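Side-chain contacts in 3-alpha-hydroxysteroid dehydrogenase (Pseudomonas sp., PDB 2DKN), which catalyses the nicotinamide-coenzyme-dependent oxidation of the 3-alpha-hydroxyl group of steroids, and is a short-chain dehydrogenase with a Rossmann fold: residues Asp57-Gly60 with Gly61-Gly65; Leu81-Val85 with Asn86-Val90; Leu151-Ala154 with Gly155-Ala159. One frame throughout, in Å; residues are numbered along the deposited sequence.

Contact 1: Asp57-Gly60 with Gly61-Gly65; sequences DRCG and GVLDG
The first torsion of C59 (chi1 73°) sets SG between its own backbone N and carbonyl carbon, a position that places the sulfur beside V62 and L63. SG then lies 4.1 Å from L63 CG, an apolar contact. The sulfur is also close to the V62 backbone, 3.4 Å from V62 O. C59 CB sits 3.3 Å from V62 O.

The backbone makes this possible by reversing direction. G60, with positive phi, is the first residue to leave helical geometry, and forms a Schellman motif. G61 also has a positive phi (72°), which glycine tolerates well. The two glycines occupy the middle of a type I' turn from C59 to V62. One bond closes the turn: V62 N donates to C59 O at 3.3 Å, with an N-H...O angle of 157°. The donor stands well above the plane of the C59 carbonyl.

This is a tight passage from helix 45-59 to strand 65-68 at the protein surface. C59 and L63 both rest on V3 of strand 3-7. C59 also reaches I29 of strand 27-32, and L63 packs on A100 and L101 of helix 79-102.

Contact 2: Leu81-Val85 with Asn86-Val90; sequences LVVAV and NYFGV. With NAI (1,4-dihydronicotinamide adenine dinucleotide), chain C.
V82 and N86 make the shortest hydrogen bond of this helical run: N86 N donates to V82 O at 2.8 Å. The next carbonyl, V83 O, takes two donors. Y87 N reaches it at 3.0 Å, and F88 N adds a weak bond at 3.3 Å. G89 N, by contrast, is a single donor split weakly between A84 O and V85 O. The F88 N to V83 O and G89 N to A84 O bonds span five residues, as expected of the wider pi-type turn at 86-88.

The N86 side chain is buried, and its amide is bonded at both ends. OD1 accepts from V72 N, and ND2 bonds weakly to S156 OG on helix 149-166. CG lies anti to the carbonyl carbon, beside the backbone N (chi1 -68°). This sends the amide obliquely across V82, with ND2 3.6 Å from V82 CG1.

Apolar packing surrounds this core. V83 and F88 lie side by side, pointing the same way. V83 CG1 meets the edge of the F88 ring, 3.9 Å from CE2. Y87 CD2 lies over the centre of one face of that ring. V83 also packs on M127 and M131 of helix 126-133 and on A139 and A143 of helix 136-146. V85 faces the coenzyme: its CG2 is 3.6 Å from N6A of the NADH adenine, and its CG1 is 3.7 Å from N7A.

The run belongs to helix 79-102, the crossover of a beta-alpha-beta unit between strands 65-68 and 108-112 of the Rossmann fold. V85 lines the adenine part of the NADH pocket. N86 probably matches the asparagine that classical short-chain dehydrogenases carry at an irregular turn of this helix.

Contact 3: Leu151-Ala154 with Gly155-Ala159; sequences LAYA and GSKYA. With NAI (1,4-dihydronicotinamide adenine dinucleotide), chain C.
Y153 and K157 grip one atom together, O2D of the NADH nicotinamide ribose. Y153 OH shares a hydrogen bond with it at 2.9 Å, and either oxygen could be the donor. K157 NZ adds a weak bond at 3.1 Å. NZ also donates to the neighbouring hydroxyl O3D at 2.8 Å and to V112 O.

O2D lies at the edge of the Y153 ring, in its plane. With CG beside its backbone N (chi1 -70°), K157 lays CG over the ring face in a CH-pi contact, 4.2 Å from the centroid; the bend at chi2 directs the rest. A phenylalanine in place of this tyrosine would probably keep the packing but leave O2D, of these two grips, with just the weak K157 bond.

The two residues are one helical turn apart: K157 N donates to Y153 O at 3.0 Å. S156 OG lies 2.8 Å from A152 O and 3.0 Å from Y153 O. The end of Y158 leads away from 151-154, and its ring meets F255 of the second subunit.

This is the YxxxK motif of short-chain dehydrogenases, and Y153 and K157 are consistent with the family's active-site pair at the nicotinamide ribose.

From the N terminus the three contacts follow in series, and none nests in or crosses another. Contact 1 closes a tight turn between helix 45-59 and strand 65-68. Contacts 2 and 3 close no loop: contact 2 lies within helix 79-102 and contact 3 within helix 149-166. Contact 1 stands apart: its centre is about 23 Å from that of contact 2. The centre of contact 3 is about 30 Å from that of contact 1, on the opposite side of the chain's centre. Contacts 2 and 3 touch and pack their helices together, with V82 CG1 3.5 Å from A152 O. Both meet the same NADH, one at the adenine and the other at the nicotinamide ribose.

Contact 1: Asp57-Gly60 with Gly61-Gly65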
loop_
_atom_site.group_PDB
_atom_site.type_symbol
_atom_site.label_atom_id
_atom_site.label_comp_id
_atom_site.label_asym_id
_atom_site.label_seq_id
_atom_site.Cartn_x
_atom_site.Cartn_y
_atom_site.Cartn_z
ATOM N N ASP A 57 20.100 -0.356 24.282
ATOM C CA ASP A 57 21.357 -0.978 24.676
ATOM C C ASP A 57 21.901 -1.819 23.521
ATOM O O ASP A 57 23.079 -1.723 23.173
ATOM C CB ASP A 57 21.167 -1.845 25.922
ATOM C CG ASP A 57 22.441 -2.561 26.321
ATOM O OD1 ASP A 57 23.451 -1.869 26.537
ATOM O OD2 ASP A 57 22.435 -3.806 26.392
ATOM N N ARG A 58 21.046 -2.636 22.918
ATOM C CA ARG A 58 21.508 -3.560 21.874
ATOM C C ARG A 58 21.988 -2.864 20.595
ATOM O O ARG A 58 22.865 -3.383 19.892
ATOM C CB ARG A 58 20.457 -4.632 21.573
ATOM C CG ARG A 58 20.387 -5.673 22.684
ATOM C CD ARG A 58 19.407 -6.799 22.439
ATOM N NE ARG A 58 19.821 -8.021 23.146
ATOM C CZ ARG A 58 19.666 -8.255 24.452
ATOM N NH1 ARG A 58 19.097 -7.357 25.266
ATOM N NH2 ARG A 58 20.095 -9.408 24.954
ATOM N N CYS A 59 21.419 -1.700 20.281
ATOM C CA CYS A 59 21.793 -1.011 19.048
ATOM C C CYS A 59 22.723 0.178 19.281
ATOM O O CYS A 59 23.066 0.913 18.341
ATOM C CB CYS A 59 20.533 -0.572 18.275
ATOM S SG CYS A 59 19.640 0.818 19.008
ATOM N N GLY A 60 23.136 0.373 20.525
ATOM C CA GLY A 60 23.987 1.503 20.872
ATOM C C GLY A 60 23.320 2.836 20.635
ATOM O O GLY A 60 23.982 3.834 20.328
ATOM N N GLY A 61 21.997 2.864 20.783
ATOM C CA GLY A 61 21.242 4.111 20.643
ATOM C C GLY A 61 21.135 4.636 19.221
ATOM O O GLY A 61 20.786 5.808 19.027
ATOM N N VAL A 62 21.463 3.778 18.242
ATOM C CA VAL A 62 21.343 4.077 16.798
ATOM C C VAL A 62 20.612 2.932 16.077
ATOM O O VAL A 62 21.072 1.780 16.060
ATOM C CB VAL A 62 22.726 4.328 16.125
ATOM C CG1 VAL A 62 22.574 4.501 14.618
ATOM C CG2 VAL A 62 23.383 5.563 16.713
ATOM N N LEU A 63 19.467 3.257 15.481
ATOM C CA LEU A 63 18.599 2.255 14.887
ATOM C C LEU A 63 18.309 2.644 13.448
ATOM O O LEU A 63 17.967 3.783 13.184
ATOM C CB LEU A 63 17.264 2.248 15.630
ATOM C CG LEU A 63 16.682 0.978 16.245
ATOM C CD1 LEU A 63 15.172 1.113 16.331
ATOM C CD2 LEU A 63 17.116 -0.386 15.667
ATOM N N ASP A 64 18.439 1.710 12.519
ATOM C CA ASP A 64 18.091 2.015 11.133
ATOM C C ASP A 64 16.669 1.619 10.761
ATOM O O ASP A 64 16.148 2.092 9.769
ATOM C CB ASP A 64 19.054 1.310 10.185
ATOM C CG ASP A 64 20.488 1.590 10.528
ATOM O OD1 ASP A 64 21.229 0.623 10.810
ATOM O OD2 ASP A 64 20.845 2.777 10.572
ATOM N N GLY A 65 16.052 0.742 11.546
ATOM C CA GLY A 65 14.712 0.250 11.196
ATOM C C GLY A 65 13.967 -0.191 12.439
ATOM O O GLY A 65 14.583 -0.664 13.394
#

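Contact 2: Leu81-Val85 with Asn86-Val90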
loop_
_atom_site.group_PDB
_atom_site.type_symbol
_atom_site.label_atom_id
_atom_site.label_comp_id
_atom_site.label_asym_id
_atom_site.label_seq_id
_atom_site.Cartn_x
_atom_site.Cartn_y
_atom_site.Cartn_z
ATOM N N LEU A 81 -6.860 -5.508 26.721
ATOM C CA LEU A 81 -5.542 -6.015 26.354
ATOM C C LEU A 81 -5.249 -5.689 24.882
ATOM O O LEU A 81 -4.132 -5.314 24.535
ATOM C CB LEU A 81 -5.467 -7.534 26.600
ATOM C CG LEU A 81 -4.170 -8.213 26.156
ATOM C CD1 LEU A 81 -2.978 -7.634 26.936
ATOM C CD2 LEU A 81 -4.279 -9.738 26.355
ATOM N N VAL A 82 -6.270 -5.837 24.040
ATOM C CA VAL A 82 -6.172 -5.541 22.600
ATOM C C VAL A 82 -5.682 -4.098 22.384
ATOM O O VAL A 82 -4.722 -3.849 21.627
ATOM C CB VAL A 82 -7.531 -5.784 21.889
ATOM C CG1 VAL A 82 -7.465 -5.346 20.431
ATOM C CG2 VAL A 82 -7.933 -7.265 21.994
ATOM N N VAL A 83 -6.306 -3.148 23.080
ATOM C CA VAL A 83 -5.902 -1.752 22.980
ATOM C C VAL A 83 -4.493 -1.531 23.531
ATOM O O VAL A 83 -3.686 -0.827 22.934
ATOM C CB VAL A 83 -6.919 -0.839 23.721
ATOM C CG1 VAL A 83 -6.339 0.541 23.966
ATOM C CG2 VAL A 83 -8.214 -0.771 22.905
ATOM N N ALA A 84 -4.185 -2.143 24.664
ATOM C CA ALA A 84 -2.889 -1.928 25.298
ATOM C C ALA A 84 -1.750 -2.372 24.385
ATOM O O ALA A 84 -0.708 -1.723 24.313
ATOM C CB ALA A 84 -2.819 -2.702 26.630
ATOM N N VAL A 85 -1.937 -3.505 23.722
ATOM C CA VAL A 85 -0.863 -4.040 22.871
ATOM C C VAL A 85 -0.915 -3.401 21.489
ATOM O O VAL A 85 0.088 -2.885 21.009
ATOM C CB VAL A 85 -0.917 -5.584 22.713
ATOM C CG1 VAL A 85 0.329 -6.060 21.962
ATOM C CG2 VAL A 85 -0.943 -6.234 24.044
ATOM N N ASN A 86 -2.079 -3.446 20.845
ATOM C CA ASN A 86 -2.149 -3.043 19.442
ATOM C C ASN A 86 -1.942 -1.562 19.223
ATOM O O ASN A 86 -1.467 -1.150 18.148
ATOM C CB ASN A 86 -3.474 -3.450 18.801
ATOM C CG ASN A 86 -3.614 -4.957 18.655
ATOM O OD1 ASN A 86 -2.731 -5.704 19.061
ATOM N ND2 ASN A 86 -4.727 -5.407 18.058
ATOM N N TYR A 87 -2.357 -0.753 20.198
ATOM C CA TYR A 87 -2.120 0.679 20.094
ATOM C C TYR A 87 -0.887 1.115 20.898
ATOM O O TYR A 87 0.099 1.595 20.320
ATOM C CB TYR A 87 -3.335 1.522 20.506
ATOM C CG TYR A 87 -3.117 2.968 20.145
ATOM C CD1 TYR A 87 -3.435 3.449 18.867
ATOM C CD2 TYR A 87 -2.548 3.849 21.055
ATOM C CE1 TYR A 87 -3.211 4.780 18.523
ATOM C CE2 TYR A 87 -2.319 5.165 20.717
ATOM C CZ TYR A 87 -2.645 5.627 19.461
ATOM O OH TYR A 87 -2.399 6.957 19.151
ATOM N N PHE A 88 -0.940 0.940 22.211
ATOM C CA PHE A 88 0.086 1.498 23.086
ATOM C C PHE A 88 1.415 0.748 23.038
ATOM O O PHE A 88 2.476 1.358 23.221
ATOM C CB PHE A 88 -0.455 1.680 24.517
ATOM C CG PHE A 88 -1.481 2.767 24.611
ATOM C CD1 PHE A 88 -1.083 4.100 24.646
ATOM C CD2 PHE A 88 -2.838 2.467 24.578
ATOM C CE1 PHE A 88 -2.030 5.107 24.681
ATOM C CE2 PHE A 88 -3.791 3.476 24.633
ATOM C CZ PHE A 88 -3.387 4.784 24.680
ATOM N N GLY A 89 1.386 -0.560 22.764
ATOM C CA GLY A 89 2.645 -1.298 22.511
ATOM C C GLY A 89 3.403 -0.815 21.261
ATOM O O GLY A 89 4.615 -1.013 21.115
ATOM N N VAL A 90 2.663 -0.234 20.326
ATOM C CA VAL A 90 3.240 0.375 19.141
ATOM C C VAL A 90 3.674 1.806 19.458
ATOM O O VAL A 90 4.837 2.193 19.258
ATOM C CB VAL A 90 2.220 0.406 17.970
ATOM C CG1 VAL A 90 2.793 1.209 16.777
ATOM C CG2 VAL A 90 1.814 -1.030 17.571
HETATM P PA NAI C . 1.197 -14.030 15.626
HETATM O O1A NAI C . 0.389 -14.297 16.829
HETATM O O2A NAI C . 1.742 -15.196 14.892
HETATM O O5B NAI C . 2.426 -13.076 16.005
HETATM C C5B NAI C . 2.250 -11.971 16.843
HETATM C C4B NAI C . 3.439 -11.930 17.793
HETATM O O4B NAI C . 3.212 -10.800 18.615
HETATM C C3B NAI C . 3.529 -13.162 18.692
HETATM O O3B NAI C . 4.848 -13.673 18.736
HETATM C C2B NAI C . 3.171 -12.576 20.046
HETATM O O2B NAI C . 3.763 -13.239 21.142
HETATM C C1B NAI C . 3.611 -11.114 19.913
HETATM N N9A NAI C . 2.888 -10.381 20.961
HETATM C C8A NAI C . 1.525 -10.341 21.178
HETATM N N7A NAI C . 1.312 -9.620 22.308
HETATM C C5A NAI C . 2.515 -9.227 22.820
HETATM C C6A NAI C . 2.895 -8.496 23.952
HETATM N N6A NAI C . 2.020 -8.136 24.916
HETATM N N1A NAI C . 4.240 -8.271 24.175
HETATM C C2A NAI C . 5.199 -8.757 23.314
HETATM N N3A NAI C . 4.833 -9.480 22.201
HETATM C C4A NAI C . 3.508 -9.717 21.972
HETATM O O3 NAI C . 0.253 -13.113 14.709
HETATM P PN NAI C . 0.597 -12.419 13.296
HETATM O O1N NAI C . 2.003 -12.604 12.901
HETATM O O2N NAI C . -0.451 -12.868 12.360
HETATM O O5D NAI C . 0.323 -10.887 13.682
HETATM C C5D NAI C . 1.315 -9.889 13.487
HETATM C C4D NAI C . 0.572 -8.570 13.316
HETATM O O4D NAI C . -0.205 -8.658 12.127
HETATM C C3D NAI C . -0.408 -8.272 14.448
HETATM O O3D NAI C . -0.335 -6.878 14.724
HETATM C C2D NAI C . -1.768 -8.547 13.810
HETATM O O2D NAI C . -2.765 -7.735 14.366
HETATM C C1D NAI C . -1.506 -8.162 12.361
HETATM N N1N NAI C . -2.482 -8.758 11.408
HETATM C C2N NAI C . -2.578 -10.116 11.294
HETATM C C3N NAI C . -3.483 -10.666 10.400
HETATM C C7N NAI C . -3.552 -12.163 10.226
HETATM O O7N NAI C . -4.584 -12.626 9.426
HETATM N N7N NAI C . -2.657 -12.987 10.804
HETATM C C4N NAI C . -4.294 -9.832 9.606
HETATM C C5N NAI C . -4.150 -8.432 9.710
HETATM C C6N NAI C . -3.239 -7.919 10.623
#

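Contact 3: Leu151-Ala154 with Gly155-Ala159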
loop_
_atom_site.group_PDB
_atom_site.type_symbol
_atom_site.label_atom_id
_atom_site.label_comp_id
_atom_site.label_asym_id
_atom_site.label_seq_id
_atom_site.Cartn_x
_atom_site.Cartn_y
_atom_site.Cartn_z
ATOM N N LEU A 151 -14.306 -5.147 18.170
ATOM C CA LEU A 151 -14.424 -3.696 18.116
ATOM C C LEU A 151 -13.154 -3.082 18.646
ATOM O O LEU A 151 -12.693 -2.076 18.121
ATOM C CB LEU A 151 -15.611 -3.186 18.919
ATOM C CG LEU A 151 -16.935 -3.622 18.274
ATOM C CD1 LEU A 151 -18.130 -3.327 19.185
ATOM C CD2 LEU A 151 -17.099 -2.975 16.931
ATOM N N ALA A 152 -12.580 -3.689 19.683
ATOM C CA ALA A 152 -11.279 -3.231 20.168
ATOM C C ALA A 152 -10.192 -3.480 19.123
ATOM O O ALA A 152 -9.253 -2.687 19.000
ATOM C CB ALA A 152 -10.910 -3.920 21.485
ATOM N N TYR A 153 -10.299 -4.591 18.404
ATOM C CA TYR A 153 -9.353 -4.881 17.330
ATOM C C TYR A 153 -9.420 -3.853 16.187
ATOM O O TYR A 153 -8.404 -3.241 15.812
ATOM C CB TYR A 153 -9.572 -6.308 16.804
ATOM C CG TYR A 153 -8.525 -6.728 15.810
ATOM C CD1 TYR A 153 -7.247 -7.016 16.244
ATOM C CD2 TYR A 153 -8.805 -6.861 14.442
ATOM C CE1 TYR A 153 -6.252 -7.402 15.371
ATOM C CE2 TYR A 153 -7.778 -7.263 13.539
ATOM C CZ TYR A 153 -6.511 -7.511 14.030
ATOM O OH TYR A 153 -5.434 -7.926 13.227
ATOM N N ALA A 154 -10.615 -3.640 15.643
ATOM C CA ALA A 154 -10.806 -2.635 14.603
ATOM C C ALA A 154 -10.454 -1.246 15.115
ATOM O O ALA A 154 -9.808 -0.483 14.413
ATOM C CB ALA A 154 -12.244 -2.637 14.084
ATOM N N GLY A 155 -10.874 -0.922 16.338
ATOM C CA GLY A 155 -10.623 0.412 16.899
ATOM C C GLY A 155 -9.124 0.638 17.036
ATOM O O GLY A 155 -8.618 1.687 16.680
ATOM N N SER A 156 -8.411 -0.357 17.552
ATOM C CA SER A 156 -6.990 -0.167 17.836
ATOM C C SER A 156 -6.225 -0.062 16.526
ATOM O O SER A 156 -5.291 0.723 16.415
ATOM C CB SER A 156 -6.440 -1.282 18.729
ATOM O OG SER A 156 -6.565 -2.567 18.122
ATOM N N LYS A 157 -6.640 -0.842 15.532
ATOM C CA LYS A 157 -5.955 -0.851 14.243
ATOM C C LYS A 157 -6.245 0.443 13.482
ATOM O O LYS A 157 -5.343 1.040 12.873
ATOM C CB LYS A 157 -6.328 -2.110 13.433
ATOM C CG LYS A 157 -5.751 -3.366 14.037
ATOM C CD LYS A 157 -4.219 -3.342 14.043
ATOM C CE LYS A 157 -3.630 -4.717 14.375
ATOM N NZ LYS A 157 -2.111 -4.695 14.299
ATOM N N TYR A 158 -7.490 0.911 13.567
ATOM C CA TYR A 158 -7.838 2.212 13.021
ATOM C C TYR A 158 -6.986 3.314 13.663
ATOM O O TYR A 158 -6.338 4.094 12.966
ATOM C CB TYR A 158 -9.339 2.521 13.170
ATOM C CG TYR A 158 -9.673 3.923 12.704
ATOM C CD1 TYR A 158 -9.930 4.178 11.359
ATOM C CD2 TYR A 158 -9.683 4.991 13.591
ATOM C CE1 TYR A 158 -10.206 5.462 10.913
ATOM C CE2 TYR A 158 -9.945 6.293 13.151
ATOM C CZ TYR A 158 -10.198 6.516 11.810
ATOM O OH TYR A 158 -10.471 7.789 11.336
ATOM N N ALA A 159 -7.008 3.379 14.988
ATOM C CA ALA A 159 -6.299 4.413 15.720
ATOM C C ALA A 159 -4.800 4.432 15.412
ATOM O O ALA A 159 -4.225 5.502 15.195
ATOM C CB ALA A 159 -6.548 4.278 17.238
HETATM P PA NAI C . 1.197 -14.030 15.626
HETATM O O1A NAI C . 0.389 -14.297 16.829
HETATM O O2A NAI C . 1.742 -15.196 14.892
HETATM O O5B NAI C . 2.426 -13.076 16.005
HETATM C C5B NAI C . 2.250 -11.971 16.843
HETATM C C4B NAI C . 3.439 -11.930 17.793
HETATM O O4B NAI C . 3.212 -10.800 18.615
HETATM C C3B NAI C . 3.529 -13.162 18.692
HETATM O O3B NAI C . 4.848 -13.673 18.736
HETATM C C2B NAI C . 3.171 -12.576 20.046
HETATM O O2B NAI C . 3.763 -13.239 21.142
HETATM C C1B NAI C . 3.611 -11.114 19.913
HETATM N N9A NAI C . 2.888 -10.381 20.961
HETATM C C8A NAI C . 1.525 -10.341 21.178
HETATM N N7A NAI C . 1.312 -9.620 22.308
HETATM C C5A NAI C . 2.515 -9.227 22.820
HETATM C C6A NAI C . 2.895 -8.496 23.952
HETATM N N6A NAI C . 2.020 -8.136 24.916
HETATM N N1A NAI C . 4.240 -8.271 24.175
HETATM C C2A NAI C . 5.199 -8.757 23.314
HETATM N N3A NAI C . 4.833 -9.480 22.201
HETATM C C4A NAI C . 3.508 -9.717 21.972
HETATM O O3 NAI C . 0.253 -13.113 14.709
HETATM P PN NAI C . 0.597 -12.419 13.296
HETATM O O1N NAI C . 2.003 -12.604 12.901
HETATM O O2N NAI C . -0.451 -12.868 12.360
HETATM O O5D NAI C . 0.323 -10.887 13.682
HETATM C C5D NAI C . 1.315 -9.889 13.487
HETATM C C4D NAI C . 0.572 -8.570 13.316
HETATM O O4D NAI C . -0.205 -8.658 12.127
HETATM C C3D NAI C . -0.408 -8.272 14.448
HETATM O O3D NAI C . -0.335 -6.878 14.724
HETATM C C2D NAI C . -1.768 -8.547 13.810
HETATM O O2D NAI C . -2.765 -7.735 14.366
HETATM C C1D NAI C . -1.506 -8.162 12.361
HETATM N N1N NAI C . -2.482 -8.758 11.408
HETATM C C2N NAI C . -2.578 -10.116 11.294
HETATM C C3N NAI C . -3.483 -10.666 10.400
HETATM C C7N NAI C . -3.552 -12.163 10.226
HETATM O O7N NAI C . -4.584 -12.626 9.426
HETATM N N7N NAI C . -2.657 -12.987 10.804
HETATM C C4N NAI C . -4.294 -9.832 9.606
HETATM C C5N NAI C . -4.150 -8.432 9.710
HETATM C C6N NAI C . -3.239 -7.919 10.623
#